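Ralf, proline/betaine transporter (Legionella pneumophila, PDB 4D7Q) probably acts as a guanine nucleotide exchange factor, here an engineered chimera joining the Legionella Sec7 domain to the Rickettsia capping domain. Local coordinates at residues Y209-I214 and Q321-F326; D219-Q224 and Q236-K241. The protein carries 2 engineered substitutions. All coordinates share one frame; numbering follows the deposited sequence.

Contact 1 (Y209-I214 and Q321-F326)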
# COMPACT_ATOMS: atom_id res chain seq x y z
N TYR A 209 10.43 2.97 9.10
CA TYR A 209 10.47 2.24 10.36
C TYR A 209 9.14 1.58 10.66
O TYR A 209 8.08 2.21 10.53
CB TYR A 209 10.83 3.18 11.50
CG TYR A 209 12.09 3.98 11.27
CD1 TYR A 209 13.35 3.41 11.44
CD2 TYR A 209 12.02 5.34 10.97
CE1 TYR A 209 14.51 4.16 11.28
CE2 TYR A 209 13.18 6.10 10.80
CZ TYR A 209 14.42 5.51 10.98
OH TYR A 209 15.55 6.29 10.82
N GLN A 210 9.19 0.30 11.03
CA GLN A 210 7.98 -0.47 11.30
C GLN A 210 8.10 -1.16 12.63
O GLN A 210 9.15 -1.69 12.97
CB GLN A 210 7.71 -1.49 10.18
CG GLN A 210 6.34 -2.20 10.30
CD GLN A 210 6.00 -3.00 9.07
OE1 GLN A 210 6.29 -2.62 7.95
NE2 GLN A 210 5.32 -4.12 9.25
N ILE A 211 7.01 -1.13 13.41
CA ILE A 211 6.93 -1.80 14.70
C ILE A 211 5.69 -2.69 14.66
O ILE A 211 4.56 -2.18 14.68
CB ILE A 211 6.95 -0.86 15.93
CG1 ILE A 211 7.99 0.30 15.80
CG2 ILE A 211 7.18 -1.72 17.20
CD1 ILE A 211 8.02 1.31 17.03
N ASN A 212 5.91 -4.02 14.55
CA ASN A 212 4.82 -4.99 14.52
C ASN A 212 4.48 -5.41 15.92
O ASN A 212 5.30 -5.26 16.82
CB ASN A 212 5.23 -6.25 13.77
CG ASN A 212 5.39 -6.05 12.31
OD1 ASN A 212 4.76 -5.18 11.70
ND2 ASN A 212 6.21 -6.90 11.71
N ASN A 213 3.28 -5.99 16.10
CA ASN A 213 2.79 -6.55 17.37
C ASN A 213 2.88 -5.54 18.51
O ASN A 213 3.23 -5.90 19.64
CB ASN A 213 3.51 -7.89 17.70
CG ASN A 213 3.61 -8.83 16.51
OD1 ASN A 213 2.62 -9.28 15.95
ND2 ASN A 213 4.83 -9.13 16.08
N ILE A 214 2.58 -4.26 18.20
CA ILE A 214 2.62 -3.18 19.18
C ILE A 214 1.31 -3.18 19.97
O ILE A 214 0.27 -3.54 19.41
CB ILE A 214 2.96 -1.80 18.52
CG1 ILE A 214 3.58 -0.81 19.54
CG2 ILE A 214 1.78 -1.19 17.72
CD1 ILE A 214 4.35 0.40 18.93
N GLN A 321 13.56 9.98 15.66
CA GLN A 321 13.26 10.44 17.05
C GLN A 321 11.91 9.91 17.52
O GLN A 321 11.78 9.44 18.65
CB GLN A 321 13.28 11.98 17.16
CG GLN A 321 14.67 12.57 17.03
CD GLN A 321 14.69 14.08 16.96
OE1 GLN A 321 14.06 14.70 16.10
NE2 GLN A 321 15.46 14.70 17.82
N ILE A 322 10.90 10.01 16.64
CA ILE A 322 9.54 9.53 16.88
C ILE A 322 9.59 8.03 17.10
O ILE A 322 9.03 7.54 18.09
CB ILE A 322 8.60 9.90 15.70
CG1 ILE A 322 8.34 11.44 15.68
CG2 ILE A 322 7.26 9.08 15.77
CD1 ILE A 322 7.77 11.99 14.33
N THR A 323 10.30 7.30 16.19
CA THR A 323 10.42 5.84 16.28
C THR A 323 11.08 5.41 17.58
O THR A 323 10.58 4.51 18.25
CB THR A 323 11.12 5.25 15.06
OG1 THR A 323 10.53 5.76 13.86
CG2 THR A 323 10.99 3.76 15.03
N ALA A 324 12.20 6.07 17.95
CA ALA A 324 12.94 5.73 19.17
C ALA A 324 12.18 6.09 20.45
O ALA A 324 12.52 5.58 21.52
CB ALA A 324 14.31 6.39 19.15
N SER A 325 11.12 6.92 20.33
CA SER A 325 10.26 7.35 21.43
C SER A 325 9.30 6.24 21.86
O SER A 325 8.82 6.26 23.00
CB SER A 325 9.48 8.60 21.05
OG SER A 325 10.32 9.74 21.02
N PHE A 326 8.99 5.30 20.97
CA PHE A 326 8.14 4.18 21.35
C PHE A 326 8.99 3.24 22.18
O PHE A 326 10.19 3.11 21.92
CB PHE A 326 7.51 3.49 20.10
CG PHE A 326 6.42 4.33 19.46
CD1 PHE A 326 5.10 4.24 19.89
CD2 PHE A 326 6.72 5.25 18.46
CE1 PHE A 326 4.10 5.04 19.32
CE2 PHE A 326 5.72 6.06 17.89
CZ PHE A 326 4.41 5.94 18.32
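Thr323 packs against Tyr209 where helix 313-325 lies over one side of strand 208-214, and no hydrogen bond joins the two segments. The packing is close: Thr323 OG1 comes obliquely to the tyrosine ring, 3.3 Å from Tyr209 CD2, while its methyl CG2 rests 3.6 Å from Tyr209 CB. With OG1 beside its own backbone N (chi1 -49°), the hydroxyl makes its hydrogen bond to Ala319 O one helical turn earlier, so it stays satisfied in a buried place. Tyr209 OH hydrogen-bonds to Leu344 O of helix 341-351.

Two isoleucines supply the apolar part. Ile211 CD1 lies 3.8 Å from Phe326 CB, at the root of the aromatic side chain, and Ile214 CD1 meets Phe326 CD1 at 4.0 Å. Ile214 runs at nearly a right angle to Phe326, and both methyls approach the ring obliquely. Thr323 O sits in the plane of the phenylalanine ring, at its edge. Ile299 of the neighbouring strand and Leu225 of helix 220-230 also touch Phe326. This is helix-on-sheet packing in the core of the C-terminal capping domain, one helix end seated on an antiparallel sheet.

Contact 2 (D219-Q224 and Q236-K241); sequences DKTFKQ and QNIFPK
The N-terminal end of helix 220-230 faces an irregular return segment, 236-241, with the CA atoms of Thr221 and Ile238 6.6 Å apart. Ile238 is the main side chain of the loop side. Its CG1 is held between the backbone N and the carbonyl carbon (chi1 44°), and its end methyl CD1 lies 3.7 Å from Thr221 CG2 and 3.5 Å from Thr221 O. The same methyl rests over one face of the Phe239 ring, displaced toward the rim. The other branch, Ile238 CG2, packs 4.0 Å from Gln224 CD, and the extended glutamine chain slides past the isoleucine in the opposite direction.

Thr221 CG2 also meets Phe239 CD1 at 3.8 Å, and the two side chains cross at about a right angle. Thr221 OG1 has Pro240 CD nearby, but its polar partner is Ser325 O.

Asp219 fixes the start of the helix: OD1 takes the amide of Phe222 at 3.1 Å, from above the carboxylate plane, and more weakly that of Thr221. Its OD1 also accepts from Glu327 N, and OD2 pairs with Thr328 OG1. The arrangement is an N-capped helix of the capping domain, its N-terminal end packed against the loop that leads on to strand 248-252.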
# COMPACT_ATOMS: atom_id res chain seq x y z
N ASP A 219 3.49 -1.13 25.31
CA ASP A 219 4.18 0.13 24.97
C ASP A 219 3.47 1.39 25.56
O ASP A 219 2.32 1.66 25.20
CB ASP A 219 4.29 0.23 23.43
CG ASP A 219 5.31 1.23 22.91
OD1 ASP A 219 5.30 2.38 23.38
OD2 ASP A 219 6.08 0.87 22.00
N LYS A 220 4.17 2.15 26.42
CA LYS A 220 3.64 3.38 27.05
C LYS A 220 3.37 4.50 26.06
O LYS A 220 2.37 5.21 26.22
CB LYS A 220 4.51 3.87 28.23
CG LYS A 220 3.79 4.85 29.16
CD LYS A 220 4.64 5.26 30.37
CE LYS A 220 5.26 6.63 30.25
NZ LYS A 220 4.26 7.72 30.45
N THR A 221 4.23 4.64 25.03
CA THR A 221 4.04 5.65 23.98
C THR A 221 2.82 5.29 23.12
O THR A 221 2.01 6.17 22.80
CB THR A 221 5.31 5.84 23.14
OG1 THR A 221 6.43 5.92 24.03
CG2 THR A 221 5.25 7.10 22.27
N PHE A 222 2.68 4.01 22.75
CA PHE A 222 1.53 3.58 21.97
C PHE A 222 0.25 3.66 22.81
O PHE A 222 -0.79 4.08 22.29
CB PHE A 222 1.72 2.18 21.39
CG PHE A 222 0.63 1.78 20.41
CD1 PHE A 222 0.60 2.31 19.13
CD2 PHE A 222 -0.34 0.85 20.77
CE1 PHE A 222 -0.39 1.93 18.22
CE2 PHE A 222 -1.33 0.46 19.86
CZ PHE A 222 -1.35 1.00 18.60
N LYS A 223 0.33 3.30 24.13
CA LYS A 223 -0.80 3.38 25.06
C LYS A 223 -1.40 4.80 25.04
O LYS A 223 -2.60 4.96 24.88
CB LYS A 223 -0.37 3.03 26.50
CG LYS A 223 -1.52 3.13 27.52
CD LYS A 223 -1.04 3.42 28.93
CE LYS A 223 -0.78 2.17 29.74
NZ LYS A 223 -0.19 2.49 31.07
N GLN A 224 -0.52 5.81 25.16
CA GLN A 224 -0.90 7.22 25.17
C GLN A 224 -1.46 7.67 23.82
O GLN A 224 -2.54 8.27 23.77
CB GLN A 224 0.29 8.08 25.61
CG GLN A 224 0.62 7.90 27.08
CD GLN A 224 1.79 8.75 27.49
OE1 GLN A 224 2.95 8.36 27.34
NE2 GLN A 224 1.50 9.94 27.97
N GLN A 236 -1.18 14.96 21.69
CA GLN A 236 -0.17 15.81 22.32
C GLN A 236 1.22 15.17 22.16
O GLN A 236 1.32 14.01 21.77
CB GLN A 236 -0.54 16.06 23.80
CG GLN A 236 -1.69 17.05 23.92
CD GLN A 236 -2.12 17.29 25.33
OE1 GLN A 236 -2.94 16.55 25.89
NE2 GLN A 236 -1.62 18.36 25.93
N ASN A 237 2.29 15.96 22.41
CA ASN A 237 3.67 15.48 22.36
C ASN A 237 3.93 14.57 23.58
O ASN A 237 4.23 15.04 24.67
CB ASN A 237 4.65 16.65 22.26
CG ASN A 237 6.12 16.27 22.22
OD1 ASN A 237 6.51 15.10 22.22
ND2 ASN A 237 6.99 17.27 22.18
N ILE A 238 3.77 13.27 23.37
CA ILE A 238 3.98 12.23 24.40
C ILE A 238 5.27 11.43 24.10
O ILE A 238 5.49 10.37 24.66
CB ILE A 238 2.70 11.32 24.46
CG1 ILE A 238 2.18 10.95 23.04
CG2 ILE A 238 1.58 12.04 25.24
CD1 ILE A 238 2.57 9.62 22.51
N PHE A 239 6.10 11.97 23.20
CA PHE A 239 7.32 11.34 22.70
C PHE A 239 8.54 11.66 23.57
O PHE A 239 8.99 12.82 23.58
CB PHE A 239 7.52 11.70 21.21
CG PHE A 239 6.30 11.38 20.38
CD1 PHE A 239 6.01 10.08 20.00
CD2 PHE A 239 5.40 12.39 20.01
CE1 PHE A 239 4.86 9.78 19.25
CE2 PHE A 239 4.25 12.09 19.27
CZ PHE A 239 3.99 10.78 18.90
N PRO A 240 9.07 10.67 24.35
CA PRO A 240 10.20 10.95 25.25
C PRO A 240 11.46 11.56 24.62
O PRO A 240 12.16 12.28 25.31
CB PRO A 240 10.47 9.60 25.93
CG PRO A 240 9.20 8.84 25.80
CD PRO A 240 8.60 9.27 24.50
N LYS A 241 11.75 11.30 23.33
CA LYS A 241 12.94 11.86 22.66
C LYS A 241 12.68 13.27 22.12
O LYS A 241 13.60 13.91 21.60
CB LYS A 241 13.45 10.93 21.54
CG LYS A 241 13.72 9.48 21.96
CD LYS A 241 14.92 9.34 22.89
CE LYS A 241 15.27 7.89 23.10
NZ LYS A 241 15.86 7.65 24.45

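The centres of the two contacts lie about 10 Å apart, on the same side of the chain's centre and within the Rickettsia-derived capping domain. Strand 208-214 leads into helix 220-230, followed by the 236-241 loop; helix 313-325 comes much later, so contact 2 falls between the two halves of contact 1. Ser325, at the end of that late helix, joins them: besides its carbonyl bond to Thr221, Ser325 OG lies 3.1 Å from Lys241 N, a probable hydrogen bond. Phe326 also touches Thr221. The end of helix 313-325 thus packs between strand 208-214 and the unit of helix 220-230 and its following loop, tying them together within one domain.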